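Local coordinates for protein oxidase/hydroxylase (Streptomyces hygroscopicus subsp. hygroscopicus, PDB 4XCB) that probably acts as a 2-oxoglutarate-dependent dioxygenase of orthosomycin biosynthesis, binding hygromycin B and 2-oxoglutarate beside a metal ion in a double-stranded beta-helix, at residues Pro5-Glu10 against Gly19-Pro24; Ala76-Arg79 against Pro85-Leu88; Leu102-Gly107 against Cys157-Ser162; Cys136-Ala141 against Thr230-Trp235. One frame throughout, in Å; residues are numbered along the deposited sequence. Where two conformers were deposited one is given.

Contact 1: residues Pro5-Glu10 against Gly19-Pro24; sequences PALTRE and GFLVIP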
# COMPACT_ATOMS: atom_id res chain seq x y z
N PRO A 5 -27.20 -6.06 0.03
CA PRO A 5 -25.81 -6.39 0.37
C PRO A 5 -25.71 -7.50 1.40
O PRO A 5 -26.44 -7.51 2.39
CB PRO A 5 -25.28 -5.07 0.93
CG PRO A 5 -26.08 -4.03 0.22
CD PRO A 5 -27.46 -4.61 0.10
N ALA A 6 -24.82 -8.45 1.15
CA ALA A 6 -24.61 -9.57 2.06
C ALA A 6 -24.08 -9.08 3.38
O ALA A 6 -24.43 -9.60 4.44
CB ALA A 6 -23.66 -10.56 1.45
N LEU A 7 -23.21 -8.07 3.31
CA LEU A 7 -22.60 -7.49 4.51
C LEU A 7 -22.93 -6.02 4.62
O LEU A 7 -22.86 -5.28 3.63
CB LEU A 7 -21.07 -7.68 4.47
CG LEU A 7 -20.56 -9.13 4.52
CD1 LEU A 7 -19.03 -9.14 4.54
CD2 LEU A 7 -21.14 -9.87 5.72
N THR A 8 -23.27 -5.59 5.83
CA THR A 8 -23.55 -4.18 6.07
C THR A 8 -22.25 -3.38 6.10
O THR A 8 -21.17 -3.96 6.11
CB THR A 8 -24.27 -3.98 7.41
OG1 THR A 8 -23.42 -4.39 8.48
CG2 THR A 8 -25.56 -4.79 7.43
N ARG A 9 -22.38 -2.06 6.12
CA ARG A 9 -21.24 -1.16 6.25
C ARG A 9 -20.43 -1.50 7.49
O ARG A 9 -19.19 -1.57 7.46
CB ARG A 9 -21.70 0.31 6.31
CG ARG A 9 -22.12 0.92 4.98
CD ARG A 9 -20.95 0.98 4.02
NE ARG A 9 -21.03 -0.05 2.99
CZ ARG A 9 -20.11 -0.24 2.05
NH1 ARG A 9 -19.03 0.52 2.01
NH2 ARG A 9 -20.27 -1.20 1.14
N GLU A 10 -21.14 -1.75 8.59
CA GLU A 10 -20.49 -2.07 9.84
C GLU A 10 -19.78 -3.42 9.78
O GLU A 10 -18.68 -3.57 10.30
CB GLU A 10 -21.50 -2.05 10.98
CG GLU A 10 -20.87 -2.21 12.33
CD GLU A 10 -21.89 -2.10 13.45
OE1 GLU A 10 -22.52 -1.03 13.57
OE2 GLU A 10 -22.05 -3.08 14.20
N GLY A 19 -10.01 -8.64 10.64
CA GLY A 19 -9.61 -9.81 9.87
C GLY A 19 -10.61 -10.95 9.94
O GLY A 19 -10.36 -12.00 9.38
N PHE A 20 -11.71 -10.75 10.64
CA PHE A 20 -12.73 -11.78 10.68
C PHE A 20 -14.07 -11.15 11.00
O PHE A 20 -14.16 -9.96 11.30
CB PHE A 20 -12.38 -12.88 11.68
CG PHE A 20 -12.46 -12.47 13.11
CD1 PHE A 20 -11.46 -11.70 13.69
CD2 PHE A 20 -13.52 -12.87 13.89
CE1 PHE A 20 -11.54 -11.34 15.03
CE2 PHE A 20 -13.60 -12.51 15.23
CZ PHE A 20 -12.61 -11.74 15.79
N LEU A 21 -15.12 -11.95 10.89
CA LEU A 21 -16.46 -11.49 11.19
C LEU A 21 -17.28 -12.66 11.66
O LEU A 21 -17.35 -13.70 10.99
CB LEU A 21 -17.09 -10.81 9.98
CG LEU A 21 -18.51 -10.33 10.27
CD1 LEU A 21 -18.48 -9.08 11.19
CD2 LEU A 21 -19.27 -10.08 8.98
N VAL A 22 -17.88 -12.52 12.84
CA VAL A 22 -18.78 -13.54 13.34
C VAL A 22 -20.19 -13.17 12.92
O VAL A 22 -20.67 -12.08 13.25
CB VAL A 22 -18.70 -13.70 14.86
CG1 VAL A 22 -19.88 -14.52 15.36
CG2 VAL A 22 -17.39 -14.35 15.27
N ILE A 23 -20.82 -14.06 12.16
CA ILE A 23 -22.18 -13.85 11.71
C ILE A 23 -23.05 -14.81 12.49
O ILE A 23 -22.98 -16.02 12.29
CB ILE A 23 -22.32 -14.06 10.19
CG1 ILE A 23 -21.22 -13.31 9.43
CG2 ILE A 23 -23.69 -13.61 9.73
CD1 ILE A 23 -21.35 -13.40 7.92
N PRO A 24 -23.85 -14.28 13.42
CA PRO A 24 -24.59 -15.17 14.31
C PRO A 24 -25.82 -15.82 13.68
O PRO A 24 -26.52 -15.21 12.86
CB PRO A 24 -25.00 -14.24 15.46
CG PRO A 24 -25.14 -12.92 14.80
CD PRO A 24 -24.06 -12.86 13.76

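Contact 2: residues Ala76-Arg79 against Pro85-Leu88; sequences APVR and PLRL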
# COMPACT_ATOMS: atom_id res chain seq x y z
N ALA A 76 -22.46 -15.37 -0.30
CA ALA A 76 -22.69 -13.94 -0.43
C ALA A 76 -21.70 -13.13 0.44
O ALA A 76 -21.07 -12.21 -0.07
CB ALA A 76 -24.15 -13.60 -0.09
N PRO A 77 -21.51 -13.48 1.73
CA PRO A 77 -20.47 -12.72 2.44
C PRO A 77 -19.04 -12.96 1.93
O PRO A 77 -18.24 -12.02 1.93
CB PRO A 77 -20.62 -13.18 3.89
CG PRO A 77 -21.34 -14.46 3.83
CD PRO A 77 -22.26 -14.37 2.64
N VAL A 78 -18.71 -14.18 1.51
CA VAL A 78 -17.39 -14.45 0.90
C VAL A 78 -17.12 -13.55 -0.30
O VAL A 78 -16.04 -12.95 -0.42
CB VAL A 78 -17.27 -15.94 0.48
CG1 VAL A 78 -16.07 -16.17 -0.45
CG2 VAL A 78 -17.15 -16.82 1.73
N ARG A 79 -18.10 -13.43 -1.19
CA ARG A 79 -17.96 -12.58 -2.36
C ARG A 79 -17.61 -11.13 -2.01
O ARG A 79 -16.87 -10.46 -2.74
CB ARG A 79 -19.23 -12.59 -3.20
CG ARG A 79 -19.50 -13.90 -3.86
CD ARG A 79 -20.64 -13.74 -4.83
NE ARG A 79 -21.04 -15.05 -5.32
CZ ARG A 79 -20.35 -15.77 -6.19
NH1 ARG A 79 -19.21 -15.30 -6.69
NH2 ARG A 79 -20.80 -16.96 -6.57
N PRO A 85 -13.78 -13.48 -9.31
CA PRO A 85 -14.40 -14.74 -9.71
C PRO A 85 -13.92 -15.84 -8.77
O PRO A 85 -12.73 -15.95 -8.53
CB PRO A 85 -13.91 -14.95 -11.16
CG PRO A 85 -13.52 -13.59 -11.63
CD PRO A 85 -13.02 -12.86 -10.41
N LEU A 86 -14.87 -16.60 -8.24
CA LEU A 86 -14.64 -17.46 -7.09
C LEU A 86 -14.43 -18.93 -7.42
O LEU A 86 -15.05 -19.47 -8.35
CB LEU A 86 -15.84 -17.35 -6.15
CG LEU A 86 -15.68 -17.24 -4.65
CD1 LEU A 86 -14.52 -16.35 -4.22
CD2 LEU A 86 -17.00 -16.69 -4.12
N ARG A 87 -13.60 -19.58 -6.62
CA ARG A 87 -13.44 -21.02 -6.68
C ARG A 87 -13.43 -21.59 -5.26
O ARG A 87 -12.90 -20.97 -4.34
CB ARG A 87 -12.15 -21.37 -7.42
CG ARG A 87 -11.92 -22.84 -7.61
CD ARG A 87 -10.54 -23.11 -8.21
NE ARG A 87 -10.45 -24.51 -8.56
CZ ARG A 87 -9.37 -25.11 -9.06
NH1 ARG A 87 -8.25 -24.44 -9.26
NH2 ARG A 87 -9.43 -26.41 -9.35
N LEU A 88 -14.04 -22.75 -5.07
CA LEU A 88 -13.97 -23.48 -3.81
C LEU A 88 -12.62 -24.18 -3.69
O LEU A 88 -12.28 -25.00 -4.54
CB LEU A 88 -15.12 -24.49 -3.73
CG LEU A 88 -15.10 -25.42 -2.52
CD1 LEU A 88 -15.38 -24.66 -1.24
CD2 LEU A 88 -16.13 -26.54 -2.71

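Contact 3: residues Leu102-Gly107 against Cys157-Ser162; sequences LYLHGG and CYVQGS. With NI (nickel (II) ion), chain E; HY0 (hygromycin b variant), chain G; AKG (2-oxoglutaric acid), chain F.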
# COMPACT_ATOMS: atom_id res chain seq x y z
N LEU A 102 -5.02 -26.02 18.96
CA LEU A 102 -4.56 -25.64 17.63
C LEU A 102 -3.67 -24.41 17.75
O LEU A 102 -4.14 -23.31 18.04
CB LEU A 102 -5.73 -25.37 16.69
CG LEU A 102 -5.41 -25.22 15.20
CD1 LEU A 102 -4.73 -26.47 14.70
CD2 LEU A 102 -6.69 -24.98 14.43
N TYR A 103 -2.37 -24.62 17.52
CA TYR A 103 -1.40 -23.55 17.72
C TYR A 103 -1.55 -22.49 16.64
O TYR A 103 -2.12 -22.75 15.58
CB TYR A 103 0.02 -24.12 17.71
CG TYR A 103 0.29 -25.10 18.84
CD1 TYR A 103 -0.21 -24.87 20.11
CD2 TYR A 103 1.04 -26.25 18.63
CE1 TYR A 103 0.03 -25.75 21.14
CE2 TYR A 103 1.29 -27.14 19.65
CZ TYR A 103 0.78 -26.88 20.91
OH TYR A 103 1.01 -27.75 21.94
N LEU A 104 -1.03 -21.29 16.91
CA LEU A 104 -1.18 -20.16 16.00
C LEU A 104 -0.62 -20.44 14.61
O LEU A 104 0.41 -21.11 14.44
CB LEU A 104 -0.50 -18.91 16.57
CG LEU A 104 -1.15 -18.39 17.84
CD1 LEU A 104 -0.51 -17.05 18.25
CD2 LEU A 104 -2.67 -18.28 17.68
N HIS A 105 -1.32 -19.90 13.62
CA HIS A 105 -0.88 -19.99 12.23
C HIS A 105 -1.42 -18.78 11.49
O HIS A 105 -2.29 -18.09 12.00
CB HIS A 105 -1.36 -21.29 11.56
CG HIS A 105 -2.81 -21.61 11.79
ND1 HIS A 105 -3.27 -22.21 12.95
CD2 HIS A 105 -3.90 -21.42 11.01
CE1 HIS A 105 -4.58 -22.38 12.86
NE2 HIS A 105 -4.98 -21.91 11.70
N GLY A 106 -0.91 -18.53 10.29
CA GLY A 106 -1.26 -17.31 9.58
C GLY A 106 -0.40 -16.16 10.07
O GLY A 106 0.60 -16.38 10.74
N GLY A 107 -0.80 -14.94 9.75
CA GLY A 107 0.00 -13.76 10.04
C GLY A 107 0.55 -13.16 8.75
O GLY A 107 1.17 -13.84 7.94
N CYS A 157 -8.96 -18.16 18.89
CA CYS A 157 -8.24 -16.98 19.33
C CYS A 157 -7.39 -16.43 18.20
O CYS A 157 -7.04 -17.14 17.25
CB CYS A 157 -7.37 -17.29 20.56
SG CYS A 157 -6.19 -18.62 20.43
N TYR A 158 -7.05 -15.16 18.32
CA TYR A 158 -6.34 -14.47 17.25
C TYR A 158 -5.46 -13.36 17.82
O TYR A 158 -5.74 -12.80 18.90
CB TYR A 158 -7.33 -13.87 16.24
CG TYR A 158 -8.18 -12.80 16.86
CD1 TYR A 158 -9.27 -13.13 17.66
CD2 TYR A 158 -7.87 -11.45 16.71
CE1 TYR A 158 -10.03 -12.17 18.27
CE2 TYR A 158 -8.64 -10.47 17.30
CZ TYR A 158 -9.72 -10.84 18.09
OH TYR A 158 -10.49 -9.88 18.69
N VAL A 159 -4.41 -13.03 17.09
CA VAL A 159 -3.58 -11.89 17.48
C VAL A 159 -4.12 -10.63 16.82
O VAL A 159 -4.20 -10.56 15.59
CB VAL A 159 -2.11 -12.15 17.10
CG1 VAL A 159 -1.23 -10.91 17.38
CG2 VAL A 159 -1.61 -13.41 17.82
N GLN A 160 -4.49 -9.64 17.62
CA GLN A 160 -5.12 -8.42 17.13
C GLN A 160 -4.31 -7.77 16.01
O GLN A 160 -3.11 -7.54 16.16
CB GLN A 160 -5.30 -7.44 18.28
CG GLN A 160 -6.10 -6.23 17.93
CD GLN A 160 -6.08 -5.17 19.02
OE1 GLN A 160 -6.22 -3.98 18.74
NE2 GLN A 160 -5.91 -5.60 20.26
N GLY A 161 -4.97 -7.46 14.89
CA GLY A 161 -4.33 -6.77 13.79
C GLY A 161 -3.25 -7.55 13.05
O GLY A 161 -2.53 -6.98 12.20
N SER A 162 -3.13 -8.84 13.33
CA SER A 162 -2.05 -9.63 12.73
C SER A 162 -2.24 -9.83 11.24
O SER A 162 -1.30 -10.22 10.55
CB SER A 162 -1.94 -10.99 13.41
OG SER A 162 -3.21 -11.60 13.50
NI NI E . -6.84 -21.63 10.68
C1 HY0 G . 1.91 -26.23 7.89
C2 HY0 G . 3.32 -26.67 8.23
C3 HY0 G . 3.44 -28.18 8.06
C4 HY0 G . 2.44 -28.89 8.97
C5 HY0 G . 1.01 -28.39 8.73
C6 HY0 G . 0.91 -26.90 8.80
N7 HY0 G . 4.21 -26.02 7.35
O8 HY0 G . 1.84 -24.84 8.09
N9 HY0 G . 2.50 -30.29 8.69
C10 HY0 G . 3.65 -30.85 9.40
O11 HY0 G . 0.18 -28.94 9.74
C12 HY0 G . -2.29 -25.00 8.58
C13 HY0 G . -1.07 -25.60 9.22
O14 HY0 G . -1.33 -26.24 10.44
C15 HY0 G . -1.88 -25.35 11.37
C16 HY0 G . -3.30 -25.12 10.95
C17 HY0 G . -3.26 -24.43 9.52
O18 HY0 G . -0.43 -26.53 8.36
C19 HY0 G . -1.83 -25.98 12.76
O20 HY0 G . -0.47 -26.00 13.19
O21 HY0 G . -3.99 -26.31 10.87
O22 HY0 G . -4.51 -24.51 8.98
C23 HY0 G . -4.34 -25.12 7.68
C24 HY0 G . -5.53 -25.97 7.38
C25 HY0 G . -5.55 -26.36 5.91
C26 HY0 G . -5.42 -25.14 5.02
C27 HY0 G . -4.16 -24.42 5.39
O28 HY0 G . -4.23 -24.07 6.75
O29 HY0 G . -3.08 -25.92 7.72
O30 HY0 G . -5.51 -27.18 8.14
O31 HY0 G . -6.73 -27.08 5.66
O32 HY0 G . -6.54 -24.26 5.16
C33 HY0 G . -4.01 -23.13 4.56
C34 HY0 G . -2.56 -22.71 4.55
O35 HY0 G . -1.79 -23.53 3.69
N36 HY0 G . -4.75 -22.11 5.19
C1 AKG F . -8.28 -23.96 10.89
O1 AKG F . -7.33 -23.52 10.17
O2 AKG F . -8.83 -25.07 10.63
C2 AKG F . -8.76 -23.15 12.06
O5 AKG F . -8.29 -22.04 12.21
C3 AKG F . -9.77 -23.75 13.03
C4 AKG F . -10.54 -22.71 13.82
C5 AKG F . -11.30 -23.38 14.95
O3 AKG F . -12.11 -22.72 15.65
O4 AKG F . -11.12 -24.61 15.18
O HOH W 1 -8.73 -21.21 9.47
O HOH W 2 -6.04 -21.53 8.84

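Contact 4: residues Cys136-Ala141 against Thr230-Trp235; sequences CPYVKA and TFFTEW. With HY0 (hygromycin b variant), chain G; AKG (2-oxoglutaric acid), chain F.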
# COMPACT_ATOMS: atom_id res chain seq x y z
N CYS A 136 -9.51 -9.95 -0.64
CA CYS A 136 -8.74 -10.94 0.12
C CYS A 136 -8.72 -12.24 -0.64
O CYS A 136 -9.77 -12.81 -0.92
CB CYS A 136 -9.34 -11.17 1.51
SG CYS A 136 -9.62 -9.65 2.43
N PRO A 137 -7.52 -12.74 -0.97
CA PRO A 137 -7.51 -13.89 -1.89
C PRO A 137 -7.81 -15.24 -1.22
O PRO A 137 -8.11 -16.18 -1.96
CB PRO A 137 -6.09 -13.85 -2.45
CG PRO A 137 -5.29 -13.24 -1.38
CD PRO A 137 -6.17 -12.22 -0.71
N TYR A 138 -7.72 -15.37 0.10
CA TYR A 138 -7.98 -16.66 0.70
C TYR A 138 -8.79 -16.43 1.95
O TYR A 138 -8.27 -15.88 2.92
CB TYR A 138 -6.67 -17.39 1.04
CG TYR A 138 -6.79 -18.90 1.12
CD1 TYR A 138 -5.99 -19.71 0.34
CD2 TYR A 138 -7.71 -19.50 1.96
CE1 TYR A 138 -6.10 -21.09 0.40
CE2 TYR A 138 -7.82 -20.87 2.04
CZ TYR A 138 -7.01 -21.66 1.26
OH TYR A 138 -7.11 -23.04 1.31
N VAL A 139 -10.06 -16.79 1.91
CA VAL A 139 -10.93 -16.66 3.07
C VAL A 139 -11.62 -17.99 3.38
O VAL A 139 -11.81 -18.86 2.49
CB VAL A 139 -11.97 -15.54 2.88
CG1 VAL A 139 -11.27 -14.20 2.59
CG2 VAL A 139 -12.91 -15.89 1.77
N LYS A 140 -11.98 -18.15 4.64
CA LYS A 140 -12.67 -19.33 5.10
C LYS A 140 -13.99 -18.97 5.73
O LYS A 140 -14.10 -17.96 6.43
CB LYS A 140 -11.84 -20.10 6.12
CG LYS A 140 -10.76 -20.94 5.53
CD LYS A 140 -10.19 -21.85 6.60
CE LYS A 140 -8.98 -22.57 6.08
NZ LYS A 140 -8.19 -23.16 7.21
N ALA A 141 -14.98 -19.81 5.50
CA ALA A 141 -16.20 -19.76 6.29
C ALA A 141 -16.17 -20.94 7.24
O ALA A 141 -16.21 -22.10 6.82
CB ALA A 141 -17.44 -19.81 5.41
N THR A 230 -10.46 -17.89 -9.00
CA THR A 230 -10.45 -19.03 -9.89
C THR A 230 -9.07 -19.49 -10.32
O THR A 230 -8.91 -20.63 -10.76
CB THR A 230 -11.27 -18.75 -11.17
OG1 THR A 230 -10.78 -17.56 -11.81
CG2 THR A 230 -12.72 -18.57 -10.82
N PHE A 231 -8.07 -18.63 -10.19
CA PHE A 231 -6.71 -19.00 -10.59
C PHE A 231 -5.89 -19.57 -9.43
O PHE A 231 -4.73 -19.90 -9.62
CB PHE A 231 -5.97 -17.80 -11.22
CG PHE A 231 -6.04 -16.55 -10.40
CD1 PHE A 231 -7.02 -15.60 -10.64
CD2 PHE A 231 -5.13 -16.34 -9.38
CE1 PHE A 231 -7.08 -14.45 -9.88
CE2 PHE A 231 -5.20 -15.19 -8.61
CZ PHE A 231 -6.18 -14.25 -8.87
N PHE A 232 -6.49 -19.66 -8.24
CA PHE A 232 -5.86 -20.39 -7.14
C PHE A 232 -6.08 -21.89 -7.32
O PHE A 232 -7.15 -22.30 -7.77
CB PHE A 232 -6.41 -19.96 -5.77
CG PHE A 232 -5.69 -18.78 -5.15
CD1 PHE A 232 -5.13 -17.79 -5.94
CD2 PHE A 232 -5.62 -18.66 -3.78
CE1 PHE A 232 -4.49 -16.71 -5.36
CE2 PHE A 232 -4.99 -17.58 -3.20
CZ PHE A 232 -4.43 -16.61 -3.98
N THR A 233 -5.07 -22.69 -6.99
CA THR A 233 -5.25 -24.15 -6.99
C THR A 233 -6.00 -24.61 -5.73
O THR A 233 -5.99 -23.94 -4.70
CB THR A 233 -3.91 -24.91 -7.05
OG1 THR A 233 -3.10 -24.57 -5.92
CG2 THR A 233 -3.17 -24.61 -8.33
N GLU A 234 -6.65 -25.78 -5.82
CA GLU A 234 -7.31 -26.33 -4.63
C GLU A 234 -6.25 -26.55 -3.56
O GLU A 234 -5.09 -26.80 -3.88
CB GLU A 234 -8.05 -27.61 -4.96
CG GLU A 234 -9.33 -27.35 -5.75
CD GLU A 234 -9.96 -28.60 -6.34
OE1 GLU A 234 -9.38 -29.69 -6.17
OE2 GLU A 234 -11.03 -28.47 -6.97
N TRP A 235 -6.63 -26.44 -2.28
CA TRP A 235 -5.60 -26.50 -1.25
C TRP A 235 -4.90 -27.85 -1.17
O TRP A 235 -5.52 -28.91 -1.19
CB TRP A 235 -6.15 -26.17 0.15
CG TRP A 235 -5.02 -26.14 1.11
CD1 TRP A 235 -4.15 -25.10 1.32
CD2 TRP A 235 -4.58 -27.21 1.97
NE1 TRP A 235 -3.21 -25.46 2.26
CE2 TRP A 235 -3.45 -26.74 2.67
CE3 TRP A 235 -5.03 -28.51 2.20
CZ2 TRP A 235 -2.77 -27.52 3.60
CZ3 TRP A 235 -4.36 -29.28 3.14
CH2 TRP A 235 -3.24 -28.79 3.81
C1 HY0 G . 1.91 -26.23 7.89
C2 HY0 G . 3.32 -26.67 8.23
C3 HY0 G . 3.44 -28.18 8.06
C4 HY0 G . 2.44 -28.89 8.97
C5 HY0 G . 1.01 -28.39 8.73
C6 HY0 G . 0.91 -26.90 8.80
N7 HY0 G . 4.21 -26.02 7.35
O8 HY0 G . 1.84 -24.84 8.09
N9 HY0 G . 2.50 -30.29 8.69
C10 HY0 G . 3.65 -30.85 9.40
O11 HY0 G . 0.18 -28.94 9.74
C12 HY0 G . -2.29 -25.00 8.58
C13 HY0 G . -1.07 -25.60 9.22
O14 HY0 G . -1.33 -26.24 10.44
C15 HY0 G . -1.88 -25.35 11.37
C16 HY0 G . -3.30 -25.12 10.95
C17 HY0 G . -3.26 -24.43 9.52
O18 HY0 G . -0.43 -26.53 8.36
C19 HY0 G . -1.83 -25.98 12.76
O20 HY0 G . -0.47 -26.00 13.19
O21 HY0 G . -3.99 -26.31 10.87
O22 HY0 G . -4.51 -24.51 8.98
C23 HY0 G . -4.34 -25.12 7.68
C24 HY0 G . -5.53 -25.97 7.38
C25 HY0 G . -5.55 -26.36 5.91
C26 HY0 G . -5.42 -25.14 5.02
C27 HY0 G . -4.16 -24.42 5.39
O28 HY0 G . -4.23 -24.07 6.75
O29 HY0 G . -3.08 -25.92 7.72
O30 HY0 G . -5.51 -27.18 8.14
O31 HY0 G . -6.73 -27.08 5.66
O32 HY0 G . -6.54 -24.26 5.16
C33 HY0 G . -4.01 -23.13 4.56
C34 HY0 G . -2.56 -22.71 4.55
O35 HY0 G . -1.79 -23.53 3.69
N36 HY0 G . -4.75 -22.11 5.19
C1 AKG F . -8.28 -23.96 10.89
O1 AKG F . -7.33 -23.52 10.17
O2 AKG F . -8.83 -25.07 10.63
C2 AKG F . -8.76 -23.15 12.06
O5 AKG F . -8.29 -22.04 12.21
C3 AKG F . -9.77 -23.75 13.03
C4 AKG F . -10.54 -22.71 13.82
C5 AKG F . -11.30 -23.38 14.95
O3 AKG F . -12.11 -22.72 15.65
O4 AKG F . -11.12 -24.61 15.18

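Contact 1: residues Pro5-Glu10 against Gly19-Pro24
Leu7, in the loop that runs into helix 9-18, and Ile23, at the end of strand 20-23, are the closest pair of backbone positions, yet their CA atoms stay 9.6 Å apart, so the two segments meet through side chains alone. A single methyl group on the loop side does the joining. Leu7 CD2 lies 3.8 Å from Leu21 CD2 and, more loosely, 4.2 Å from Ile23 CD1. Leu21 and Ile23 alternate with Phe20 and Val22 along the strand, and both start out toward the loop. With CG of Leu7 anti to its carbonyl carbon (chi1 -65°), the branch brings CD2 to the strand although the side chain does not set out straight at it. The two leucines lie alongside one another, running opposite ways, while Ile23 crosses Leu7 at about a right angle and offers the end of its longer branch. Around this trio, Leu7 also rests on Pro77 and Val81 of helix 72-82, and Leu21 packs on Ile14 and Phe15 of helix 9-18. Thr8, next to Leu7, is the N-cap of that same helix. No hydrogen bond or charge pair spans the gap, so the cohesion here is dispersion and the burial of apolar carbon: a weakly directional contact that holds the N-terminal loop over strand 20-23, an outermost strand of the larger sheet within this chain.

Contact 2: residues Ala76-Arg79 against Pro85-Leu88
Arg79, on helix 72-82, and Leu86, which opens strand 86-96, bring the two backbones to 7.6 Å from CA to CA, and side chains bridge the space between helix and strand. Leu86 is the shared partner. Its CD2 touches Val78 CG1 at 3.8 Å and also lies 3.8 Å from Arg79 CG, wedged between neighbouring helix residues. The same methyl sits over one face of the Arg79 guanidinium, 3.6 Å above the plane and shifted toward the rim, with NH1 its nearest atom there. The arginine chain runs extended from CG to NE; the turn at its end (chi4 -74°) then folds the flat group back so that its face meets the leucine. The charge is answered across the assembly: Glu241 of the third subunit makes a salt bridge to Arg79 NH2 and also accepts a hydrogen bond from Leu86 N. Putting a methionine at Arg79 would probably leave that glutamate without its cationic mate and weaken the subunit contact. Val78 packs further on Leu202 of strand 200-204 and Tyr227 of strand 220-229. Helix 72-82 backs the larger sheet and joins its strand 86-96 by a short turn; helices packed outside the major sheet are a feature of double-stranded beta-helix oxygenases.

Contact 3: residues Leu102-Gly107 against Cys157-Ser162
Between Leu104 and Gly107, which meet Val159 and Ser162 across the contact, the His105 ring carries hygromycin on one face, with HY0 C16 3.4 Å above its centre. Tyr103 O, 2-oxoglutarate C2 and a nickel-bound water lie at its edge, in plane. NE2 binds nickel at 2.1 Å. ND1 donates to Tyr103 O at 2.9 Å in a fairly straight bond (160°) that lies in both the ring and carbonyl planes, fixing the rotation of the ring. CG of His105 stands between the backbone N and the carbonyl carbon (chi1 47°), turning NE2 to the metal. 2-Oxoglutarate chelates nickel through O1 and O5; two waters and His209 complete its shell. Leu102 divides its methyls between the ligands: CD1 is 3.5 Å from HY0 C19, CD2 3.6 Å from 2-oxoglutarate C3. A glycine at Leu102 would probably leave a gap where the two methyls lay, costing both ligands their apolar contact here. Leu104 points instead toward strand 156-159, two places along the same sheet, crossing Val159 at about a right angle with CD1 3.8 Å from CG2. Gly107 CA packs against O of Ser162, the last residue of a type II turn. Polar bonds thus orient the metal ligand, while apolar contacts join its strand to segment 157-162 across strand 209-211.

Contact 4: residues Cys136-Ala141 against Thr230-Trp235
Trp235 and Tyr138 meet beside the bound hygromycin, where the tyrosine OH lies 3.5 Å from Trp235 CB. The indole lays one face on a sugar ring, HY0 C26 standing 3.4 Å above the plane and offset toward the rim, while its NE1 donates to HY0 O35 at 2.8 Å (152°). From the other segment Lys140 stretches out an extended chain to give HY0 O32 a 2.9 Å bond from NZ. That nitrogen is also 3.1 Å from 2-oxoglutarate O1 and hydrogen-bonded to Tyr92, so one ammonium group probably lends positive charge to both ligands.

Behind this shell, Tyr138 probably helps to position the indole: CG of the tyrosine is anti to the backbone N (chi1 -156°), which carries OH across to Trp235. That OH is hydrogen-bonded to Glu90, itself a hygromycin ligand. Farther out, Phe232 turns its edge to Tyr138, CE2 reaching CD1 at 4.3 Å, and puts CZ 3.6 Å from Pro137 CB. Pro137 O is buried here without a polar partner. Outermost, Phe231 of the third subunit meets the Phe232 ring edge-to-face. A tryptophan face under a sugar, with polar side chains gripping its hydroxyls, is characteristic of carbohydrate-binding sites, here built at the mouth of a double-stranded beta-helix.

In the fold
From the N terminus, contact 1 closes a short loop made of helix 9-18, and contact 2 follows in series, closing the turn from helix 72-82 into strand 86-96. The two touch, Ala6 and Leu7 packing on Ala76 and Pro77. Contacts 3 and 4 span far longer stretches and cross: 136-141 falls between 102-107 and 157-162, and 230-235 comes after both. They do not touch directly, but hygromycin and 2-oxoglutarate meet both. Contacts 1, 2 and 4 reach the larger sheet, and contact 3 joins outer and inner strands of the smaller one. Contact 4 continues into contact 2 through Pro85-Thr230 and Arg87-Phe232, beside the third subunit.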